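Local atomic coordinates of putative NADH-flavin reductase (Lactobacillus casei ATCC 334, PDB entry 3H2S), a protein that binds NADPH in a Rossmann-type domain and is probably an NAD(P)H-dependent oxidoreductase, perhaps a flavin reductase. Residues Leu6-Arg11 and Val27-Arg32; Val66-Ser71 and Asp84-Leu89; Tyr80-Phe85 and Tyr139-Phe144. All blocks are in the same frame, centred on the assembly; numbering follows the deposited sequence.

Contact 1 (Leu6-Arg11 and Val27-Arg32); sequences LGATGR and VLAVVR. With NDP (NADPH dihydro-nicotinamide-adenine-dinucleotide phosphate), chain C.
Leu6 and Val30 lie side by side, Leu6 CD1 3.6 Å from Val30 CG2; Ala8 CB presses on Ala29 CB at 3.5 Å, a tight carbon pair; and the Thr9 and Val31 side chains cross at about a right angle, Thr9 CG2 3.7 Å from Val31 CG1.

Between the backbones, polar bridging runs through water: one accepts from Gly7 N and donates to Val30 O, another accepts from Thr9 N and donates to the same carbonyl. A third joins Thr9 OG1, Arg32 N and phosphate O2X.

NADPH is the third link. With chi1 at 56°, Thr9 OG1 sits between its backbone N and carbonyl carbon, where it accepts from O3B (2.9 Å) and donates to O1X of the 2'-phosphate. The extended Arg32 chain meets that phosphate by two bonds, NE to O2X and NH2 to O3X (2.9 Å, 180°), while one guanidinium face lies over adenine C5A. Arg11 N donates to O2A at 2.7 Å, and a CB on Gly7 or Gly10 would crowd the adenine ribose.

This is the glycine-rich turn of a Rossmann fold, between strand 2-6 and helix 11-22. Val17 of that helix packs on Ala8, and strand 46-49 flanks Val31.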
# COMPACT_ATOMS: atom_id res chain seq x y z
N LEU A 6 7.65 -12.45 -10.34
CA LEU A 6 6.22 -12.55 -10.11
C LEU A 6 5.50 -12.34 -11.45
O LEU A 6 5.90 -11.51 -12.24
CB LEU A 6 5.76 -11.48 -9.12
CG LEU A 6 5.89 -11.69 -7.60
CD1 LEU A 6 7.10 -12.48 -7.16
CD2 LEU A 6 5.80 -10.34 -6.87
N GLY A 7 4.50 -13.17 -11.73
CA GLY A 7 3.89 -13.16 -13.05
C GLY A 7 4.86 -13.70 -14.10
O GLY A 7 4.81 -13.30 -15.26
N ALA A 8 5.63 -14.71 -13.71
CA ALA A 8 6.64 -15.35 -14.57
C ALA A 8 6.05 -16.05 -15.81
O ALA A 8 6.72 -16.15 -16.83
CB ALA A 8 7.49 -16.33 -13.76
N THR A 9 4.79 -16.47 -15.73
CA THR A 9 4.12 -17.14 -16.86
C THR A 9 3.48 -16.17 -17.85
O THR A 9 3.05 -16.58 -18.94
CB THR A 9 3.05 -18.14 -16.37
OG1 THR A 9 2.11 -17.46 -15.53
CG2 THR A 9 3.72 -19.27 -15.60
N GLY A 10 3.49 -14.88 -17.51
CA GLY A 10 2.88 -13.85 -18.36
C GLY A 10 3.73 -13.51 -19.57
O GLY A 10 4.82 -14.08 -19.77
N ARG A 11 3.28 -12.54 -20.35
CA ARG A 11 3.99 -12.13 -21.56
C ARG A 11 5.33 -11.47 -21.20
O ARG A 11 6.37 -11.91 -21.67
CB ARG A 11 3.13 -11.18 -22.40
CG ARG A 11 1.75 -11.80 -22.79
CD ARG A 11 0.77 -10.75 -23.30
NE ARG A 11 1.27 -10.10 -24.49
CZ ARG A 11 1.71 -8.84 -24.54
NH1 ARG A 11 1.69 -8.08 -23.46
NH2 ARG A 11 2.14 -8.34 -25.69
N VAL A 27 16.77 -18.31 -11.49
CA VAL A 27 15.41 -17.78 -11.51
C VAL A 27 14.51 -18.58 -10.58
O VAL A 27 14.56 -19.81 -10.56
CB VAL A 27 14.82 -17.79 -12.94
CG1 VAL A 27 13.34 -17.42 -12.91
CG2 VAL A 27 15.61 -16.80 -13.82
N LEU A 28 13.69 -17.87 -9.82
CA LEU A 28 12.57 -18.49 -9.12
C LEU A 28 11.28 -17.91 -9.66
O LEU A 28 11.02 -16.71 -9.52
CB LEU A 28 12.66 -18.21 -7.62
CG LEU A 28 11.51 -18.80 -6.80
CD1 LEU A 28 11.43 -20.32 -6.95
CD2 LEU A 28 11.58 -18.40 -5.35
N ALA A 29 10.52 -18.74 -10.38
CA ALA A 29 9.26 -18.31 -11.01
C ALA A 29 8.11 -18.54 -10.05
O ALA A 29 7.86 -19.68 -9.65
CB ALA A 29 9.03 -19.09 -12.29
N VAL A 30 7.49 -17.46 -9.61
CA VAL A 30 6.33 -17.55 -8.76
C VAL A 30 5.10 -17.66 -9.66
O VAL A 30 4.83 -16.75 -10.45
CB VAL A 30 6.21 -16.30 -7.87
CG1 VAL A 30 4.99 -16.41 -6.94
CG2 VAL A 30 7.51 -16.10 -7.08
N VAL A 31 4.36 -18.75 -9.53
CA VAL A 31 3.32 -19.08 -10.49
C VAL A 31 2.07 -19.61 -9.78
O VAL A 31 2.12 -19.96 -8.61
CB VAL A 31 3.81 -20.15 -11.52
CG1 VAL A 31 5.08 -19.65 -12.23
CG2 VAL A 31 4.07 -21.49 -10.83
N ARG A 32 0.95 -19.62 -10.49
CA ARG A 32 -0.24 -20.30 -10.00
C ARG A 32 -0.57 -21.51 -10.87
O ARG A 32 -1.32 -22.38 -10.46
CB ARG A 32 -1.42 -19.34 -9.93
CG ARG A 32 -1.70 -18.64 -11.24
CD ARG A 32 -2.93 -17.75 -11.12
NE ARG A 32 -3.21 -17.08 -12.38
CZ ARG A 32 -4.21 -16.23 -12.57
NH1 ARG A 32 -5.07 -15.98 -11.58
NH2 ARG A 32 -4.38 -15.68 -13.77
PA NDP C . 0.05 -10.96 -18.60
O1A NDP C . -1.47 -10.68 -18.78
O2A NDP C . 0.76 -11.72 -19.66
O5B NDP C . -0.15 -11.88 -17.18
C5B NDP C . 0.74 -11.35 -16.16
C4B NDP C . 0.91 -12.40 -15.00
O4B NDP C . -0.08 -12.13 -14.02
C3B NDP C . 0.64 -13.87 -15.46
O3B NDP C . 1.77 -14.60 -15.07
C2B NDP C . -0.62 -14.27 -14.60
O2B NDP C . -0.74 -15.60 -14.22
C1B NDP C . -0.38 -13.33 -13.37
N9A NDP C . -1.64 -13.11 -12.63
C8A NDP C . -2.75 -12.40 -13.15
N7A NDP C . -3.76 -12.31 -12.28
C5A NDP C . -3.28 -12.95 -11.12
C6A NDP C . -3.89 -13.14 -9.87
N6A NDP C . -5.16 -12.69 -9.69
N1A NDP C . -3.31 -14.03 -8.99
C2A NDP C . -2.03 -14.42 -9.26
N3A NDP C . -1.26 -14.13 -10.34
C4A NDP C . -1.96 -13.45 -11.31
O3 NDP C . 0.55 -9.47 -18.58
PN NDP C . 1.62 -8.52 -19.34
O1N NDP C . 2.97 -9.27 -19.41
O2N NDP C . 1.00 -8.30 -20.69
O5D NDP C . 1.89 -7.14 -18.51
C5D NDP C . 2.95 -7.02 -17.55
C4D NDP C . 2.91 -5.58 -17.02
O4D NDP C . 2.90 -4.75 -18.16
C3D NDP C . 1.71 -5.16 -16.13
O3D NDP C . 2.12 -4.25 -15.17
C2D NDP C . 0.75 -4.54 -17.20
O2D NDP C . -0.09 -3.57 -16.64
C1D NDP C . 1.84 -3.83 -18.08
N1N NDP C . 1.29 -3.38 -19.35
C2N NDP C . 1.22 -1.93 -19.55
C3N NDP C . 0.42 -1.49 -20.78
C7N NDP C . 0.83 -0.09 -21.18
O7N NDP C . 1.02 0.76 -20.32
N7N NDP C . 0.82 0.25 -22.53
C4N NDP C . 0.28 -2.45 -21.95
C5N NDP C . 0.10 -3.89 -21.55
C6N NDP C . 0.69 -4.36 -20.25
P2B NDP C . -1.27 -16.71 -15.28
O1X NDP C . -0.16 -16.94 -16.38
O2X NDP C . -1.30 -18.07 -14.50
O3X NDP C . -2.57 -16.33 -15.90
O HOH W 1 3.47 -14.66 -9.66
O HOH W 2 3.41 -16.43 -13.03
O HOH W 3 0.92 -19.03 -13.73

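Contact 2 (Val66-Ser71 and Asp84-Leu89); sequences VVDALS and DFATHL. With NDP (NADPH dihydro-nicotinamide-adenine-dinucleotide phosphate), chain C.
The adenosine side of the NADPH pocket is built here, where the end of strand 65-68 meets helix 80-91 within a beta-alpha-beta unit. Strand 66-68 and helix 84-89 run nearly antiparallel, at 163°, with their axes 10.4 Å apart.

Leu70 and Phe85 cross at about a right angle. The CD1 methyl of Leu70 stands over one face of the Phe85 ring, 3.7 Å from its centroid and 19° off the ring normal, which meets the geometry of a CH-pi contact. The other methyl, CD2, turns to the cofactor and lies 3.6 Å from adenine N3A, so the two branches of one leucine serve helix and ligand separately. Phe85 reaches the adenine too: its CZ is 3.9 Å from C6A. An alanine in place of Phe85 would probably leave Leu70 CD1 without its aromatic support and open a gap beside the adenine.

Nearer the start of the strand segment, Val66 and Leu89 meet tip to tip, CG1 to CD2 at 3.5 Å. Leu89 CG is anti to the backbone N (chi1 -176°), a torsion that carries its methyls to the strand. Between these apolar pairs, Asp68 OD1 accepts from Leu70 N at 3.1 Å, forming an Asx turn that ties down the chain where it leaves the strand. Ser71 N then gives a weak bond to O4B of the adenine ribose.

Phe102 on strand 99-103 packs against Asp68, Ala86 and Leu89, while Leu6 on strand 2-6 touches Val66, Leu70 and Leu89.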
# COMPACT_ATOMS: atom_id res chain seq x y z
N VAL A 66 13.71 -9.02 -7.13
CA VAL A 66 12.35 -9.42 -7.44
C VAL A 66 11.84 -8.57 -8.60
O VAL A 66 12.05 -7.36 -8.63
CB VAL A 66 11.40 -9.22 -6.23
CG1 VAL A 66 9.98 -9.66 -6.59
CG2 VAL A 66 11.91 -10.04 -5.04
N VAL A 67 11.16 -9.21 -9.55
CA VAL A 67 10.52 -8.45 -10.61
C VAL A 67 9.02 -8.65 -10.57
O VAL A 67 8.54 -9.79 -10.53
CB VAL A 67 11.07 -8.85 -12.01
CG1 VAL A 67 10.35 -8.02 -13.11
CG2 VAL A 67 12.58 -8.63 -12.05
N ASP A 68 8.28 -7.55 -10.51
CA ASP A 68 6.81 -7.60 -10.52
C ASP A 68 6.27 -7.47 -11.95
O ASP A 68 6.21 -6.38 -12.51
CB ASP A 68 6.22 -6.52 -9.59
CG ASP A 68 4.70 -6.49 -9.58
OD1 ASP A 68 4.06 -7.16 -10.42
OD2 ASP A 68 4.12 -5.76 -8.72
N ALA A 69 5.97 -8.61 -12.58
CA ALA A 69 5.39 -8.61 -13.92
C ALA A 69 3.95 -9.10 -13.91
O ALA A 69 3.48 -9.66 -14.89
CB ALA A 69 6.24 -9.48 -14.87
N LEU A 70 3.28 -8.95 -12.77
CA LEU A 70 1.88 -9.35 -12.65
C LEU A 70 0.98 -8.35 -13.36
O LEU A 70 1.31 -7.15 -13.44
CB LEU A 70 1.47 -9.43 -11.17
CG LEU A 70 2.13 -10.52 -10.33
CD1 LEU A 70 2.12 -10.14 -8.85
CD2 LEU A 70 1.50 -11.88 -10.57
N SER A 71 -0.17 -8.83 -13.83
CA SER A 71 -1.16 -7.94 -14.42
C SER A 71 -2.59 -8.35 -14.07
O SER A 71 -2.82 -9.36 -13.39
CB SER A 71 -0.99 -7.87 -15.93
OG SER A 71 -1.56 -6.66 -16.42
N ASP A 84 -2.31 -3.76 -4.74
CA ASP A 84 -2.14 -4.72 -3.65
C ASP A 84 -0.89 -5.59 -3.80
O ASP A 84 -0.19 -5.85 -2.82
CB ASP A 84 -3.39 -5.61 -3.50
CG ASP A 84 -4.57 -4.86 -2.90
OD1 ASP A 84 -4.40 -3.75 -2.34
OD2 ASP A 84 -5.70 -5.38 -3.01
N PHE A 85 -0.61 -6.09 -5.00
CA PHE A 85 0.61 -6.89 -5.18
C PHE A 85 1.84 -6.05 -4.80
O PHE A 85 2.80 -6.56 -4.23
CB PHE A 85 0.75 -7.35 -6.63
CG PHE A 85 -0.35 -8.26 -7.11
CD1 PHE A 85 -0.75 -9.35 -6.35
CD2 PHE A 85 -0.79 -8.17 -8.42
CE1 PHE A 85 -1.61 -10.31 -6.87
CE2 PHE A 85 -1.67 -9.14 -8.94
CZ PHE A 85 -2.10 -10.17 -8.14
N ALA A 86 1.87 -4.79 -5.27
CA ALA A 86 3.03 -3.94 -5.02
C ALA A 86 3.20 -3.60 -3.54
O ALA A 86 4.33 -3.60 -3.03
CB ALA A 86 2.95 -2.66 -5.87
N THR A 87 2.11 -3.20 -2.88
CA THR A 87 2.19 -2.86 -1.46
C THR A 87 2.66 -4.08 -0.68
O THR A 87 3.41 -3.95 0.29
CB THR A 87 0.85 -2.36 -0.88
OG1 THR A 87 -0.13 -3.42 -0.93
CG2 THR A 87 0.31 -1.12 -1.66
N HIS A 88 2.18 -5.26 -1.06
CA HIS A 88 2.59 -6.47 -0.36
C HIS A 88 4.08 -6.72 -0.56
O HIS A 88 4.80 -7.05 0.40
CB HIS A 88 1.78 -7.69 -0.83
CG HIS A 88 2.07 -8.93 -0.04
ND1 HIS A 88 1.91 -8.99 1.32
CD2 HIS A 88 2.71 -10.08 -0.39
CE1 HIS A 88 2.32 -10.16 1.77
NE2 HIS A 88 2.85 -10.83 0.75
N LEU A 89 4.53 -6.65 -1.81
CA LEU A 89 5.96 -6.85 -2.10
C LEU A 89 6.86 -5.89 -1.33
O LEU A 89 7.87 -6.29 -0.73
CB LEU A 89 6.23 -6.74 -3.61
CG LEU A 89 7.69 -7.02 -4.01
CD1 LEU A 89 8.24 -8.31 -3.38
CD2 LEU A 89 7.86 -7.05 -5.53
PA NDP C . 0.05 -10.96 -18.60
O1A NDP C . -1.47 -10.68 -18.78
O2A NDP C . 0.76 -11.72 -19.66
O5B NDP C . -0.15 -11.88 -17.18
C5B NDP C . 0.74 -11.35 -16.16
C4B NDP C . 0.91 -12.40 -15.00
O4B NDP C . -0.08 -12.13 -14.02
C3B NDP C . 0.64 -13.87 -15.46
O3B NDP C . 1.77 -14.60 -15.07
C2B NDP C . -0.62 -14.27 -14.60
O2B NDP C . -0.74 -15.60 -14.22
C1B NDP C . -0.38 -13.33 -13.37
N9A NDP C . -1.64 -13.11 -12.63
C8A NDP C . -2.75 -12.40 -13.15
N7A NDP C . -3.76 -12.31 -12.28
C5A NDP C . -3.28 -12.95 -11.12
C6A NDP C . -3.89 -13.14 -9.87
N6A NDP C . -5.16 -12.69 -9.69
N1A NDP C . -3.31 -14.03 -8.99
C2A NDP C . -2.03 -14.42 -9.26
N3A NDP C . -1.26 -14.13 -10.34
C4A NDP C . -1.96 -13.45 -11.31
O3 NDP C . 0.55 -9.47 -18.58
PN NDP C . 1.62 -8.52 -19.34
O1N NDP C . 2.97 -9.27 -19.41
O2N NDP C . 1.00 -8.30 -20.69
O5D NDP C . 1.89 -7.14 -18.51
C5D NDP C . 2.95 -7.02 -17.55
C4D NDP C . 2.91 -5.58 -17.02
O4D NDP C . 2.90 -4.75 -18.16
C3D NDP C . 1.71 -5.16 -16.13
O3D NDP C . 2.12 -4.25 -15.17
C2D NDP C . 0.75 -4.54 -17.20
O2D NDP C . -0.09 -3.57 -16.64
C1D NDP C . 1.84 -3.83 -18.08
N1N NDP C . 1.29 -3.38 -19.35
C2N NDP C . 1.22 -1.93 -19.55
C3N NDP C . 0.42 -1.49 -20.78
C7N NDP C . 0.83 -0.09 -21.18
O7N NDP C . 1.02 0.76 -20.32
N7N NDP C . 0.82 0.25 -22.53
C4N NDP C . 0.28 -2.45 -21.95
C5N NDP C . 0.10 -3.89 -21.55
C6N NDP C . 0.69 -4.36 -20.25
P2B NDP C . -1.27 -16.71 -15.28
O1X NDP C . -0.16 -16.94 -16.38
O2X NDP C . -1.30 -18.07 -14.50
O3X NDP C . -2.57 -16.33 -15.90

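Contact 3 (Tyr80-Phe85 and Tyr139-Phe144); sequences YLHLDF and YYEYQF. With NDP (NADPH dihydro-nicotinamide-adenine-dinucleotide phosphate), chain C.
Leu83 lays its CD1 methyl against the neighbouring helix, 4.0 Å from Glu141 CA and equally far from Phe144 CB. Its CG is anti to the backbone N (chi1 -177°), which carries the branch across to helix 139-144 although the CB itself does not point there. The methyl thus meets backbone and CB atoms, and the Leu83 and Phe144 side chains cross obliquely. Tyr140 adds a looser contact, its CB 4.5 Å from Leu83 CD2.

The backbones come close beside this pair: the CA atoms of Leu83 and Glu141 are 4.9 Å apart. The carboxylate of Glu141 lies flat under His82 O, which stands 3.5 Å above Glu141 CD, a contact without a hydrogen bond between them. That carboxylate has its hydrogen-bonding partner elsewhere, since OE1 accepts from NE2 of Gln138, a residue of the NADPH site. The His82 ring is turned to the cofactor instead, and NE2 gives a weak, bent bond to the ribose hydroxyl O2D (3.4 Å, 132°). His82 NE2 and Glu141 OE1 stay 5.6 Å apart, too far for a direct pairing.

The contact borders the second subunit: Phe144 also packs on Leu83 of that subunit, and Asp84 OD1 forms a salt bridge with its Arg94.

The helix axes approach to 8.6 Å and run nearly parallel, crossing at -20°. Such a pair of nearly parallel helices on one side of the parallel sheet is characteristic of the Rossmann fold, and here the N-terminal part of helix 80-91, through His82, borders the nicotinamide ribose.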
# COMPACT_ATOMS: atom_id res chain seq x y z
N TYR A 80 -7.47 -3.21 -8.68
CA TYR A 80 -6.83 -2.96 -7.39
C TYR A 80 -5.63 -3.88 -7.13
O TYR A 80 -4.76 -3.56 -6.31
CB TYR A 80 -7.84 -3.06 -6.24
CG TYR A 80 -8.54 -4.40 -6.16
CD1 TYR A 80 -7.91 -5.49 -5.58
CD2 TYR A 80 -9.86 -4.54 -6.56
CE1 TYR A 80 -8.57 -6.72 -5.47
CE2 TYR A 80 -10.50 -5.77 -6.53
CZ TYR A 80 -9.85 -6.85 -5.98
OH TYR A 80 -10.51 -8.06 -5.91
N LEU A 81 -5.62 -5.05 -7.76
CA LEU A 81 -4.49 -5.97 -7.57
C LEU A 81 -3.15 -5.40 -7.99
O LEU A 81 -2.11 -5.75 -7.40
CB LEU A 81 -4.75 -7.30 -8.27
CG LEU A 81 -5.84 -8.20 -7.69
CD1 LEU A 81 -6.01 -9.44 -8.57
CD2 LEU A 81 -5.50 -8.60 -6.26
N HIS A 82 -3.13 -4.54 -9.00
CA HIS A 82 -1.90 -3.85 -9.36
C HIS A 82 -1.29 -3.18 -8.13
O HIS A 82 -0.08 -3.25 -7.89
CB HIS A 82 -2.16 -2.80 -10.43
CG HIS A 82 -2.25 -3.36 -11.81
ND1 HIS A 82 -3.41 -3.34 -12.55
CD2 HIS A 82 -1.31 -3.95 -12.59
CE1 HIS A 82 -3.15 -3.80 -13.77
NE2 HIS A 82 -1.90 -4.20 -13.80
N LEU A 83 -2.14 -2.49 -7.38
CA LEU A 83 -1.73 -1.84 -6.15
C LEU A 83 -1.39 -2.84 -5.02
O LEU A 83 -0.30 -2.77 -4.44
CB LEU A 83 -2.79 -0.85 -5.70
CG LEU A 83 -2.51 -0.01 -4.44
CD1 LEU A 83 -1.19 0.79 -4.57
CD2 LEU A 83 -3.69 0.92 -4.18
N ASP A 84 -2.31 -3.76 -4.74
CA ASP A 84 -2.14 -4.72 -3.65
C ASP A 84 -0.89 -5.59 -3.80
O ASP A 84 -0.19 -5.85 -2.82
CB ASP A 84 -3.39 -5.61 -3.50
CG ASP A 84 -4.57 -4.86 -2.90
OD1 ASP A 84 -4.40 -3.75 -2.34
OD2 ASP A 84 -5.70 -5.38 -3.01
N PHE A 85 -0.61 -6.09 -5.00
CA PHE A 85 0.61 -6.89 -5.18
C PHE A 85 1.84 -6.05 -4.80
O PHE A 85 2.80 -6.56 -4.23
CB PHE A 85 0.75 -7.35 -6.63
CG PHE A 85 -0.35 -8.26 -7.11
CD1 PHE A 85 -0.75 -9.35 -6.35
CD2 PHE A 85 -0.79 -8.17 -8.42
CE1 PHE A 85 -1.61 -10.31 -6.87
CE2 PHE A 85 -1.67 -9.14 -8.94
CZ PHE A 85 -2.10 -10.17 -8.14
N TYR A 139 -1.37 3.81 -11.86
CA TYR A 139 -0.99 5.17 -11.52
C TYR A 139 -0.79 5.28 -9.99
O TYR A 139 0.21 5.79 -9.53
CB TYR A 139 -2.06 6.14 -12.00
CG TYR A 139 -1.86 7.56 -11.50
CD1 TYR A 139 -0.75 8.28 -11.87
CD2 TYR A 139 -2.73 8.11 -10.57
CE1 TYR A 139 -0.53 9.57 -11.37
CE2 TYR A 139 -2.56 9.42 -10.12
CZ TYR A 139 -1.47 10.14 -10.54
OH TYR A 139 -1.27 11.42 -10.05
N TYR A 140 -1.76 4.77 -9.23
CA TYR A 140 -1.62 4.70 -7.76
C TYR A 140 -0.41 3.87 -7.32
O TYR A 140 0.27 4.22 -6.35
CB TYR A 140 -2.90 4.16 -7.13
CG TYR A 140 -4.12 5.08 -7.25
CD1 TYR A 140 -3.99 6.46 -7.31
CD2 TYR A 140 -5.40 4.55 -7.22
CE1 TYR A 140 -5.11 7.29 -7.35
CE2 TYR A 140 -6.53 5.36 -7.27
CZ TYR A 140 -6.37 6.73 -7.33
OH TYR A 140 -7.49 7.54 -7.37
N GLU A 141 -0.17 2.74 -7.99
CA GLU A 141 1.00 1.90 -7.69
C GLU A 141 2.29 2.71 -7.84
O GLU A 141 3.15 2.69 -6.95
CB GLU A 141 1.03 0.68 -8.63
CG GLU A 141 2.28 -0.17 -8.51
CD GLU A 141 2.35 -1.28 -9.55
OE1 GLU A 141 1.54 -1.28 -10.52
OE2 GLU A 141 3.27 -2.11 -9.43
N TYR A 142 2.36 3.50 -8.90
CA TYR A 142 3.49 4.40 -9.12
C TYR A 142 3.62 5.45 -8.01
O TYR A 142 4.71 5.74 -7.53
CB TYR A 142 3.31 5.09 -10.47
CG TYR A 142 4.16 6.31 -10.66
CD1 TYR A 142 3.59 7.54 -10.93
CD2 TYR A 142 5.54 6.21 -10.67
CE1 TYR A 142 4.37 8.66 -11.16
CE2 TYR A 142 6.34 7.32 -10.94
CZ TYR A 142 5.74 8.53 -11.20
OH TYR A 142 6.51 9.65 -11.45
N GLN A 143 2.49 6.01 -7.58
CA GLN A 143 2.52 7.00 -6.51
C GLN A 143 2.89 6.34 -5.18
O GLN A 143 3.58 6.95 -4.35
CB GLN A 143 1.18 7.70 -6.39
CG GLN A 143 0.82 8.59 -7.58
CD GLN A 143 -0.41 9.40 -7.30
OE1 GLN A 143 -0.39 10.63 -7.41
NE2 GLN A 143 -1.45 8.75 -6.79
N PHE A 144 2.37 5.14 -4.95
CA PHE A 144 2.69 4.39 -3.72
C PHE A 144 4.19 4.12 -3.61
O PHE A 144 4.78 4.25 -2.54
CB PHE A 144 1.95 3.06 -3.68
CG PHE A 144 2.50 2.11 -2.66
CD1 PHE A 144 2.21 2.27 -1.32
CD2 PHE A 144 3.34 1.06 -3.04
CE1 PHE A 144 2.78 1.44 -0.35
CE2 PHE A 144 3.86 0.18 -2.10
CZ PHE A 144 3.60 0.39 -0.75
PA NDP C . 0.05 -10.96 -18.60
O1A NDP C . -1.47 -10.68 -18.78
O2A NDP C . 0.76 -11.72 -19.66
O5B NDP C . -0.15 -11.88 -17.18
C5B NDP C . 0.74 -11.35 -16.16
C4B NDP C . 0.91 -12.40 -15.00
O4B NDP C . -0.08 -12.13 -14.02
C3B NDP C . 0.64 -13.87 -15.46
O3B NDP C . 1.77 -14.60 -15.07
C2B NDP C . -0.62 -14.27 -14.60
O2B NDP C . -0.74 -15.60 -14.22
C1B NDP C . -0.38 -13.33 -13.37
N9A NDP C . -1.64 -13.11 -12.63
C8A NDP C . -2.75 -12.40 -13.15
N7A NDP C . -3.76 -12.31 -12.28
C5A NDP C . -3.28 -12.95 -11.12
C6A NDP C . -3.89 -13.14 -9.87
N6A NDP C . -5.16 -12.69 -9.69
N1A NDP C . -3.31 -14.03 -8.99
C2A NDP C . -2.03 -14.42 -9.26
N3A NDP C . -1.26 -14.13 -10.34
C4A NDP C . -1.96 -13.45 -11.31
O3 NDP C . 0.55 -9.47 -18.58
PN NDP C . 1.62 -8.52 -19.34
O1N NDP C . 2.97 -9.27 -19.41
O2N NDP C . 1.00 -8.30 -20.69
O5D NDP C . 1.89 -7.14 -18.51
C5D NDP C . 2.95 -7.02 -17.55
C4D NDP C . 2.91 -5.58 -17.02
O4D NDP C . 2.90 -4.75 -18.16
C3D NDP C . 1.71 -5.16 -16.13
O3D NDP C . 2.12 -4.25 -15.17
C2D NDP C . 0.75 -4.54 -17.20
O2D NDP C . -0.09 -3.57 -16.64
C1D NDP C . 1.84 -3.83 -18.08
N1N NDP C . 1.29 -3.38 -19.35
C2N NDP C . 1.22 -1.93 -19.55
C3N NDP C . 0.42 -1.49 -20.78
C7N NDP C . 0.83 -0.09 -21.18
O7N NDP C . 1.02 0.76 -20.32
N7N NDP C . 0.82 0.25 -22.53
C4N NDP C . 0.28 -2.45 -21.95
C5N NDP C . 0.10 -3.89 -21.55
C6N NDP C . 0.69 -4.36 -20.25
P2B NDP C . -1.27 -16.71 -15.28
O1X NDP C . -0.16 -16.94 -16.38
O2X NDP C . -1.30 -18.07 -14.50
O3X NDP C . -2.57 -16.33 -15.90

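How the contacts relate
NADPH touches all three contacts: contact 1 holds mainly its 2'-phosphate and diphosphate, contact 2 its adenosine with Ser71 reaching the nicotinamide ribose, and contact 3 that ribose and the adenine rim. Contacts 1 and 2, centres about 11 Å apart, are joined through the sheet, where Leu6 N lies 2.8 Å from Val67 O and Leu6 O 2.9 Å from Ala69 N, both probable hydrogen bonds. Contacts 2 and 3, centres about 9 Å apart, share Asp84 and Phe85. Asp68 OD2 and Glu141 OE2 are 3.8 Å apart, a proximity of like charges that could raise the proton affinity of either carboxylate. Contacts 1 and 3 do not touch, their nearest atoms about 6 Å apart.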